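Local coordinates for Sodium/sialic acid symporter SiaT (Proteus mirabilis, PDB 5NV9), which uses the inward sodium gradient to import the sialic acid N-acetylneuraminic acid across the inner membrane, carrying two sodium ions with each substrate molecule, at residues V26-R31 against V178-V183; D36-G41 against Y169-G174; F55-S60 against I344-N349. All coordinates share one frame; numbering follows the deposited sequence.

Contact 1. Residues V26-R31 against V178-V183; sequences VYFSKR and VIWTDV. With NA (sodium ion), chain C.
The backbones stand well apart here, with the CA atoms of Phe28 and Trp180 9.1 Å from each other, so the two segments touch only through two aromatic side chains. Phe28 lies at the cytoplasmic end of the first transmembrane helix. Its ring reaches across to the five-membered ring of the Trp180 indole. The two planes are nearly parallel, at 11°, but they have slid apart and barely overlap. The ring centroids are 4.7 Å apart. In both residues CG is anti to the carbonyl carbon (chi1 -75° in Phe28, -71° in Trp180), which sends each ring out from its own helix into the gap. Phe28 CE2 also comes within 3.9 Å of Trp180 CB.

The Phe28 ring is held from its own side of the contact too. The edge of the Tyr27 ring, at CD2, lies over the centre of one face. Arg31 NH1 comes to the Phe28 edge in the ring plane, and this NH1 is salt-bridged to Glu176. Ser29 OG turns back to Val26 O at 2.6 Å, and Ser29 N reaches the same carbonyl oxygen.

Further along 178-183 lies the Na3 sodium site. Asp182 binds the ion with both carboxylate oxygens, OD2 at 2.3 Å from the sodium. Asp182 OD2 is also hydrogen-bonded to Ser53 OG.

Helix 47-58 packs against the same part of helix 155-203, with Ala49 on Trp180, Ser53 on Ile179 and Trp48 on Val183. Pro46, just before helix 47-58, also touches Trp180. From helix 328-361, Ser345 and Ser346 rest on Val178.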
# COMPACT_ATOMS: atom_id res chain seq x y z
N VAL A 26 -4.14 -8.81 21.37
CA VAL A 26 -4.81 -9.54 22.47
C VAL A 26 -5.97 -8.71 23.02
O VAL A 26 -7.03 -9.23 23.25
CB VAL A 26 -3.82 -9.86 23.62
CG1 VAL A 26 -4.56 -10.46 24.83
CG2 VAL A 26 -2.73 -10.80 23.14
N TYR A 27 -5.76 -7.41 23.24
CA TYR A 27 -6.78 -6.51 23.75
C TYR A 27 -8.05 -6.49 22.84
O TYR A 27 -9.20 -6.60 23.29
CB TYR A 27 -6.13 -5.10 23.96
CG TYR A 27 -7.08 -4.03 24.44
CD1 TYR A 27 -7.19 -3.68 25.79
CD2 TYR A 27 -7.93 -3.41 23.54
CE1 TYR A 27 -8.11 -2.72 26.21
CE2 TYR A 27 -8.83 -2.46 23.94
CZ TYR A 27 -8.92 -2.10 25.26
OH TYR A 27 -9.86 -1.15 25.58
N PHE A 28 -7.85 -6.36 21.54
CA PHE A 28 -8.99 -6.32 20.62
C PHE A 28 -9.60 -7.67 20.24
O PHE A 28 -10.64 -7.70 19.54
CB PHE A 28 -8.57 -5.48 19.37
CG PHE A 28 -8.53 -4.03 19.67
CD1 PHE A 28 -9.74 -3.34 19.82
CD2 PHE A 28 -7.31 -3.38 19.95
CE1 PHE A 28 -9.73 -2.01 20.16
CE2 PHE A 28 -7.28 -2.04 20.24
CZ PHE A 28 -8.51 -1.36 20.39
N SER A 29 -8.99 -8.78 20.68
CA SER A 29 -9.50 -10.12 20.32
C SER A 29 -10.82 -10.43 21.05
O SER A 29 -11.65 -11.16 20.53
CB SER A 29 -8.48 -11.19 20.60
OG SER A 29 -8.21 -11.18 22.00
N LYS A 30 -11.02 -9.79 22.19
CA LYS A 30 -12.17 -10.03 23.05
C LYS A 30 -13.48 -9.65 22.40
O LYS A 30 -14.49 -10.30 22.62
CB LYS A 30 -12.01 -9.25 24.37
CG LYS A 30 -10.63 -9.45 25.03
CD LYS A 30 -10.42 -8.54 26.23
CE LYS A 30 -8.96 -8.49 26.64
NZ LYS A 30 -8.33 -9.84 26.67
N ARG A 31 -13.47 -8.60 21.59
CA ARG A 31 -14.68 -8.15 20.94
C ARG A 31 -14.97 -8.78 19.55
O ARG A 31 -15.86 -8.30 18.84
CB ARG A 31 -14.65 -6.62 20.82
CG ARG A 31 -13.68 -6.09 19.79
CD ARG A 31 -13.61 -4.58 19.88
NE ARG A 31 -13.04 -4.14 21.15
CZ ARG A 31 -12.84 -2.87 21.48
NH1 ARG A 31 -13.15 -1.89 20.64
NH2 ARG A 31 -12.33 -2.59 22.65
N VAL A 178 -5.97 -4.25 13.83
CA VAL A 178 -5.16 -3.90 12.71
C VAL A 178 -5.08 -2.36 12.60
O VAL A 178 -4.02 -1.79 12.32
CB VAL A 178 -5.76 -4.47 11.40
CG1 VAL A 178 -5.05 -3.87 10.25
CG2 VAL A 178 -5.56 -5.97 11.34
N ILE A 179 -6.20 -1.71 12.85
CA ILE A 179 -6.24 -0.26 12.75
C ILE A 179 -5.45 0.39 13.91
O ILE A 179 -4.62 1.28 13.73
CB ILE A 179 -7.66 0.21 12.71
CG1 ILE A 179 -8.23 -0.04 11.31
CG2 ILE A 179 -7.78 1.68 13.13
CD1 ILE A 179 -9.74 0.17 11.24
N TRP A 180 -5.67 -0.09 15.11
CA TRP A 180 -4.96 0.53 16.26
C TRP A 180 -3.44 0.25 16.30
O TRP A 180 -2.69 1.19 16.59
CB TRP A 180 -5.66 0.20 17.53
CG TRP A 180 -6.97 0.92 17.69
CD1 TRP A 180 -8.19 0.32 17.72
CD2 TRP A 180 -7.22 2.33 17.83
NE1 TRP A 180 -9.17 1.25 17.87
CE2 TRP A 180 -8.61 2.49 17.94
CE3 TRP A 180 -6.41 3.46 17.91
CZ2 TRP A 180 -9.21 3.72 18.10
CZ3 TRP A 180 -7.00 4.67 18.08
CH2 TRP A 180 -8.37 4.80 18.20
N THR A 181 -2.99 -0.95 15.93
CA THR A 181 -1.59 -1.14 15.56
C THR A 181 -1.04 -0.22 14.43
O THR A 181 0.10 0.26 14.53
CB THR A 181 -1.23 -2.61 15.22
OG1 THR A 181 -2.04 -3.08 14.15
CG2 THR A 181 -1.41 -3.53 16.45
N ASP A 182 -1.84 -0.04 13.36
CA ASP A 182 -1.53 0.88 12.29
C ASP A 182 -1.32 2.31 12.77
O ASP A 182 -0.48 3.00 12.23
CB ASP A 182 -2.59 0.98 11.16
CG ASP A 182 -2.60 -0.19 10.22
OD1 ASP A 182 -1.68 -1.02 10.25
OD2 ASP A 182 -3.59 -0.30 9.41
N VAL A 183 -2.08 2.75 13.77
CA VAL A 183 -2.00 4.12 14.29
C VAL A 183 -0.66 4.30 14.95
O VAL A 183 0.03 5.32 14.75
CB VAL A 183 -3.14 4.45 15.29
CG1 VAL A 183 -2.94 5.79 16.01
CG2 VAL A 183 -4.50 4.44 14.60
NA NA C . -2.60 -2.33 8.81

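Contact 2. Residues D36-G41 against Y169-G174; sequences DDYFRG and YTWMGG
Tyr38 has its CG anti to the backbone N (chi1 -155°), and chi2 of 81° turns the ring so that one face lies on Gly174 and the hydroxyl meets Trp171. The motif is a tight helical hairpin turn on the cytoplasmic side. Transmembrane helix 155-172 ends here and 175-199 begins, with Gly174 at the break. The short helix 35-40, in the cytoplasmic link that follows the first transmembrane helix, packs against this turn. The short axes of 36-40 and 169-174 pass 9.6 Å apart, at 123° between their directions.

The CA of Gly174 sits over the Tyr38 ring as a CH-pi contact, 3.9 Å from the ring centroid. With no side chain on Gly174, the ring can lie directly on the main chain. The CA atoms of Tyr38 and Gly174 are only 4.4 Å apart. Gly174 also has a positive phi, which fits the sharp change of course between the two helices. A backbone hydrogen bond between Tyr38 and Ile175 ties the short helix to the turn a second time.

Trp171 has its CB directed away from 36-41, and its indole makes a cation-pi contact with Lys378 of helix 370-398. Lys378 and Ile381 also touch the Tyr38 side chain.

Within 36-41, Arg40 NE reaches back one turn to Asp36 OD1 at 3.1 Å, a salt bridge lying in the guanidinium plane. Asp37 is salt-bridged to Arg44.

The polar end of the tyrosine carries the one hydrogen bond between the two segments: Tyr38 OH donates to Trp171 O, which lies near the ring plane, and the oxygens are a very short 2.5 Å apart.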
# COMPACT_ATOMS: atom_id res chain seq x y z
N ASP A 36 -18.86 -8.90 11.18
CA ASP A 36 -19.03 -7.46 11.20
C ASP A 36 -17.99 -6.86 12.11
O ASP A 36 -17.37 -5.89 11.72
CB ASP A 36 -20.41 -7.04 11.71
CG ASP A 36 -20.58 -5.54 11.69
OD1 ASP A 36 -20.72 -4.94 10.61
OD2 ASP A 36 -20.51 -4.90 12.74
N ASP A 37 -17.81 -7.44 13.31
CA ASP A 37 -16.70 -7.05 14.17
C ASP A 37 -15.37 -7.16 13.45
O ASP A 37 -14.64 -6.20 13.40
CB ASP A 37 -16.65 -7.85 15.47
CG ASP A 37 -17.91 -7.67 16.32
OD1 ASP A 37 -18.38 -6.48 16.54
OD2 ASP A 37 -18.44 -8.72 16.69
N TYR A 38 -15.11 -8.31 12.86
CA TYR A 38 -13.78 -8.62 12.39
C TYR A 38 -13.34 -7.79 11.16
O TYR A 38 -12.16 -7.52 11.01
CB TYR A 38 -13.72 -10.10 12.08
CG TYR A 38 -12.37 -10.74 12.14
CD1 TYR A 38 -11.80 -11.13 13.37
CD2 TYR A 38 -11.67 -11.04 10.98
CE1 TYR A 38 -10.58 -11.76 13.42
CE2 TYR A 38 -10.46 -11.69 11.03
CZ TYR A 38 -9.90 -12.01 12.26
OH TYR A 38 -8.70 -12.69 12.29
N PHE A 39 -14.30 -7.45 10.29
CA PHE A 39 -14.02 -6.74 9.04
C PHE A 39 -14.50 -5.28 9.04
O PHE A 39 -13.93 -4.47 8.31
CB PHE A 39 -14.61 -7.49 7.83
CG PHE A 39 -14.05 -8.89 7.62
CD1 PHE A 39 -12.71 -9.11 7.50
CD2 PHE A 39 -14.91 -9.98 7.56
CE1 PHE A 39 -12.21 -10.36 7.29
CE2 PHE A 39 -14.43 -11.26 7.35
CZ PHE A 39 -13.07 -11.46 7.19
N ARG A 40 -15.57 -4.98 9.79
CA ARG A 40 -16.17 -3.64 9.79
C ARG A 40 -15.93 -2.93 11.13
O ARG A 40 -16.14 -1.73 11.23
CB ARG A 40 -17.65 -3.69 9.43
CG ARG A 40 -17.88 -4.29 8.02
CD ARG A 40 -19.38 -4.43 7.56
NE ARG A 40 -20.17 -3.32 8.06
CZ ARG A 40 -20.51 -2.23 7.41
NH1 ARG A 40 -20.26 -2.05 6.13
NH2 ARG A 40 -21.19 -1.32 8.05
N GLY A 41 -15.45 -3.64 12.15
CA GLY A 41 -15.12 -2.99 13.41
C GLY A 41 -16.34 -2.49 14.22
O GLY A 41 -16.17 -1.67 15.13
N TYR A 169 -0.92 -11.19 15.60
CA TYR A 169 -1.72 -10.06 16.11
C TYR A 169 -2.85 -9.70 15.18
O TYR A 169 -3.87 -9.26 15.65
CB TYR A 169 -0.87 -8.83 16.53
CG TYR A 169 -0.35 -7.89 15.43
CD1 TYR A 169 -1.20 -7.08 14.67
CD2 TYR A 169 1.00 -7.73 15.24
CE1 TYR A 169 -0.70 -6.20 13.71
CE2 TYR A 169 1.51 -6.86 14.25
CZ TYR A 169 0.65 -6.09 13.49
OH TYR A 169 1.19 -5.23 12.51
N THR A 170 -2.67 -9.87 13.87
CA THR A 170 -3.74 -9.57 12.88
C THR A 170 -4.90 -10.56 13.04
O THR A 170 -6.05 -10.18 13.20
CB THR A 170 -3.21 -9.61 11.41
OG1 THR A 170 -2.19 -8.62 11.22
CG2 THR A 170 -4.29 -9.32 10.42
N TRP A 171 -4.56 -11.82 13.11
CA TRP A 171 -5.50 -12.89 13.35
C TRP A 171 -6.39 -12.73 14.59
O TRP A 171 -7.62 -12.88 14.50
CB TRP A 171 -4.73 -14.21 13.32
CG TRP A 171 -5.50 -15.43 13.70
CD1 TRP A 171 -6.24 -16.25 12.86
CD2 TRP A 171 -5.53 -16.04 14.98
NE1 TRP A 171 -6.77 -17.29 13.57
CE2 TRP A 171 -6.35 -17.20 14.87
CE3 TRP A 171 -5.00 -15.70 16.22
CZ2 TRP A 171 -6.64 -18.03 15.98
CZ3 TRP A 171 -5.29 -16.53 17.32
CH2 TRP A 171 -6.10 -17.68 17.19
N MSE A 172 -5.77 -12.38 15.73
CA MSE A 172 -6.46 -12.21 17.02
C MSE A 172 -7.27 -10.99 17.03
O MSE A 172 -8.34 -10.96 17.60
CB MSE A 172 -5.37 -11.99 18.12
CG MSE A 172 -4.55 -13.27 18.32
SE MSE A 172 -3.54 -13.28 20.04
CE MSE A 172 -2.55 -11.56 19.86
N GLY A 173 -6.74 -9.93 16.44
CA GLY A 173 -7.26 -8.57 16.66
C GLY A 173 -8.35 -8.00 15.80
O GLY A 173 -9.00 -6.99 16.19
N GLY A 174 -8.57 -8.61 14.63
CA GLY A 174 -9.61 -8.16 13.72
C GLY A 174 -9.19 -6.83 13.12
O GLY A 174 -8.05 -6.46 13.26

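Contact 3. Residues F55-S60 against I344-N349; sequences FATTLS and ISSSLN. With NA (sodium ion), chain C; NA (sodium ion), chain B; SLB (N-acetyl-beta-neuraminic acid), chain D.
This contact belongs to the sodium and substrate sites at the core of the LeuT fold, where the unwound end of helix 47-58 faces helix 328-361. The direct touch is between Thr57 and Ser346. Ser346 OG donates a hydrogen bond to Thr57 OG1, with the two oxygens 2.5 Å apart. The same Ser346 OG binds the Na3 sodium at 2.2 Å, and Ser345 OG binds that ion at 2.5 Å. The ion probably polarises the Ser346 hydroxyl and strengthens it as a donor. Thr57 OG1 in turn is hydrogen-bonded to Ser53 O, so Thr57 is a second-shell residue that, together with the ion, probably holds the Ser346 hydroxyl in place. With Thr57 OG1 anti to the carbonyl carbon (chi1 -66°), the hydroxyl meets Ser346 OG and the methyl CG2 rests against Ser346 CB.

The other ion occupies the conserved Na2 site. It takes Ala56 O at 2.1 Å and Leu59 O at 2.3 Å, the latter available because the helix ends at Thr58 and Leu59 leaves helical geometry. Ala339, Ser342 and Ser343 of helix 328-361 complete this site.

The sialic acid lies on the far side of the break. Its two carboxylate oxygens are held separately: Ser60 N meets O1A at 3.0 Å, nearly straight at 174°, and Ser60 OG gives O1B a bond of 2.8 Å. Thr58 OG1 is hydrogen-bonded to sugar O8. Gln82, Thr63 and Arg135 add further bonds to the sugar.

Around the contact, helix 267-301 packs on Phe55, helix 118-151 touches Ser60 and Ile344, and helix 155-203 meets Phe55, Ser345 and Leu348.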
# COMPACT_ATOMS: atom_id res chain seq x y z
N PHE A 55 -3.03 5.80 5.82
CA PHE A 55 -1.63 6.22 5.53
C PHE A 55 -0.65 5.07 5.78
O PHE A 55 0.21 4.79 4.94
CB PHE A 55 -1.26 7.49 6.32
CG PHE A 55 0.15 8.01 6.08
CD1 PHE A 55 0.48 8.61 4.89
CD2 PHE A 55 1.14 7.93 7.09
CE1 PHE A 55 1.76 9.08 4.67
CE2 PHE A 55 2.41 8.41 6.87
CZ PHE A 55 2.72 8.99 5.66
N ALA A 56 -0.81 4.37 6.91
CA ALA A 56 0.13 3.29 7.31
C ALA A 56 -0.07 2.02 6.46
O ALA A 56 0.88 1.32 6.18
CB ALA A 56 0.02 2.95 8.78
N THR A 57 -1.29 1.76 6.04
CA THR A 57 -1.64 0.69 5.07
C THR A 57 -0.91 0.96 3.74
O THR A 57 -0.28 0.08 3.23
CB THR A 57 -3.19 0.58 4.88
OG1 THR A 57 -3.82 0.13 6.09
CG2 THR A 57 -3.65 -0.39 3.70
N THR A 58 -0.96 2.18 3.20
CA THR A 58 -0.39 2.44 1.85
C THR A 58 1.13 2.55 1.86
O THR A 58 1.80 2.12 0.92
CB THR A 58 -0.98 3.70 1.18
OG1 THR A 58 -0.76 4.82 2.04
CG2 THR A 58 -2.47 3.56 0.93
N LEU A 59 1.68 3.10 2.94
CA LEU A 59 3.12 3.37 3.04
C LEU A 59 3.82 2.23 3.75
O LEU A 59 3.68 2.08 4.95
CB LEU A 59 3.40 4.64 3.85
CG LEU A 59 4.78 5.27 3.63
CD1 LEU A 59 4.80 6.74 4.06
CD2 LEU A 59 5.86 4.50 4.36
N SER A 60 4.64 1.53 2.99
CA SER A 60 5.27 0.28 3.43
C SER A 60 6.79 0.43 3.39
O SER A 60 7.32 1.53 3.20
CB SER A 60 4.78 -0.85 2.54
OG SER A 60 5.49 -0.95 1.33
N ILE A 344 1.37 -5.15 5.78
CA ILE A 344 1.10 -6.58 5.81
C ILE A 344 -0.23 -6.93 6.56
O ILE A 344 -1.08 -7.75 6.07
CB ILE A 344 2.24 -7.37 6.42
CG1 ILE A 344 3.47 -7.29 5.53
CG2 ILE A 344 1.86 -8.83 6.65
CD1 ILE A 344 4.70 -7.82 6.22
N SER A 345 -0.46 -6.29 7.69
CA SER A 345 -1.61 -6.63 8.48
C SER A 345 -2.89 -6.24 7.72
O SER A 345 -3.87 -7.01 7.70
CB SER A 345 -1.54 -5.93 9.80
OG SER A 345 -1.71 -4.53 9.60
N SER A 346 -2.90 -5.05 7.12
CA SER A 346 -4.04 -4.59 6.37
C SER A 346 -4.34 -5.42 5.14
O SER A 346 -5.51 -5.58 4.79
CB SER A 346 -3.87 -3.13 5.87
OG SER A 346 -3.78 -2.25 6.94
N SER A 347 -3.29 -5.87 4.46
CA SER A 347 -3.42 -6.68 3.27
C SER A 347 -3.99 -8.07 3.66
O SER A 347 -4.87 -8.59 2.96
CB SER A 347 -2.07 -6.86 2.54
OG SER A 347 -1.68 -5.76 1.72
N LEU A 348 -3.53 -8.65 4.77
CA LEU A 348 -4.08 -9.97 5.23
C LEU A 348 -5.56 -9.90 5.63
O LEU A 348 -6.40 -10.73 5.18
CB LEU A 348 -3.30 -10.56 6.38
CG LEU A 348 -1.84 -11.01 6.14
CD1 LEU A 348 -1.21 -11.46 7.48
CD2 LEU A 348 -1.71 -12.09 5.12
N ASN A 349 -5.91 -8.92 6.43
CA ASN A 349 -7.30 -8.72 6.77
C ASN A 349 -8.21 -8.44 5.55
O ASN A 349 -9.33 -8.97 5.48
CB ASN A 349 -7.47 -7.63 7.80
CG ASN A 349 -8.92 -7.48 8.24
OD1 ASN A 349 -9.63 -6.70 7.64
ND2 ASN A 349 -9.32 -8.13 9.33
NA NA C . -2.60 -2.33 8.81
NA NA B . 2.77 0.30 6.15
C1 SLB D . 4.22 1.82 -0.57
C2 SLB D . 3.40 2.67 -1.50
C3 SLB D . 4.03 2.64 -2.88
C4 SLB D . 3.37 3.65 -3.85
C5 SLB D . 3.54 5.02 -3.19
C6 SLB D . 2.89 5.02 -1.79
C7 SLB D . 3.01 6.34 -1.02
C8 SLB D . 2.37 6.25 0.34
C9 SLB D . 2.35 7.61 1.04
C10 SLB D . 3.65 7.11 -4.50
C11 SLB D . 2.80 8.24 -5.01
N5 SLB D . 2.94 6.08 -4.01
O1A SLB D . 5.13 2.40 0.12
O1B SLB D . 4.01 0.55 -0.55
O2 SLB D . 2.02 2.19 -1.57
O4 SLB D . 4.04 3.64 -5.16
O6 SLB D . 3.48 4.01 -0.98
O7 SLB D . 4.39 6.67 -0.80
O8 SLB D . 1.05 5.75 0.22
O9 SLB D . 1.51 8.57 0.34
O10 SLB D . 4.89 7.16 -4.48

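The first segments of all three contacts come early in the chain, at 26-31, 36-41 and 55-60. Their partners follow at 178-183, 169-174 and 344-349. Contact 2 therefore lies within the chain span of contact 1, while contact 3 crosses both. Contacts 1 and 2 share helix 155-203 on the cytoplasmic side, with centres about 7 Å apart. Contact 3 is deeper, about 14 Å from the centre of each. It is joined to contact 1 by the Na3 sodium, which residues of 178-183 and 344-349 bind together. Thr170 in contact 2 packs on Ser345. Helix 155-203 thus connects the cytoplasmic packing to the Na3 site.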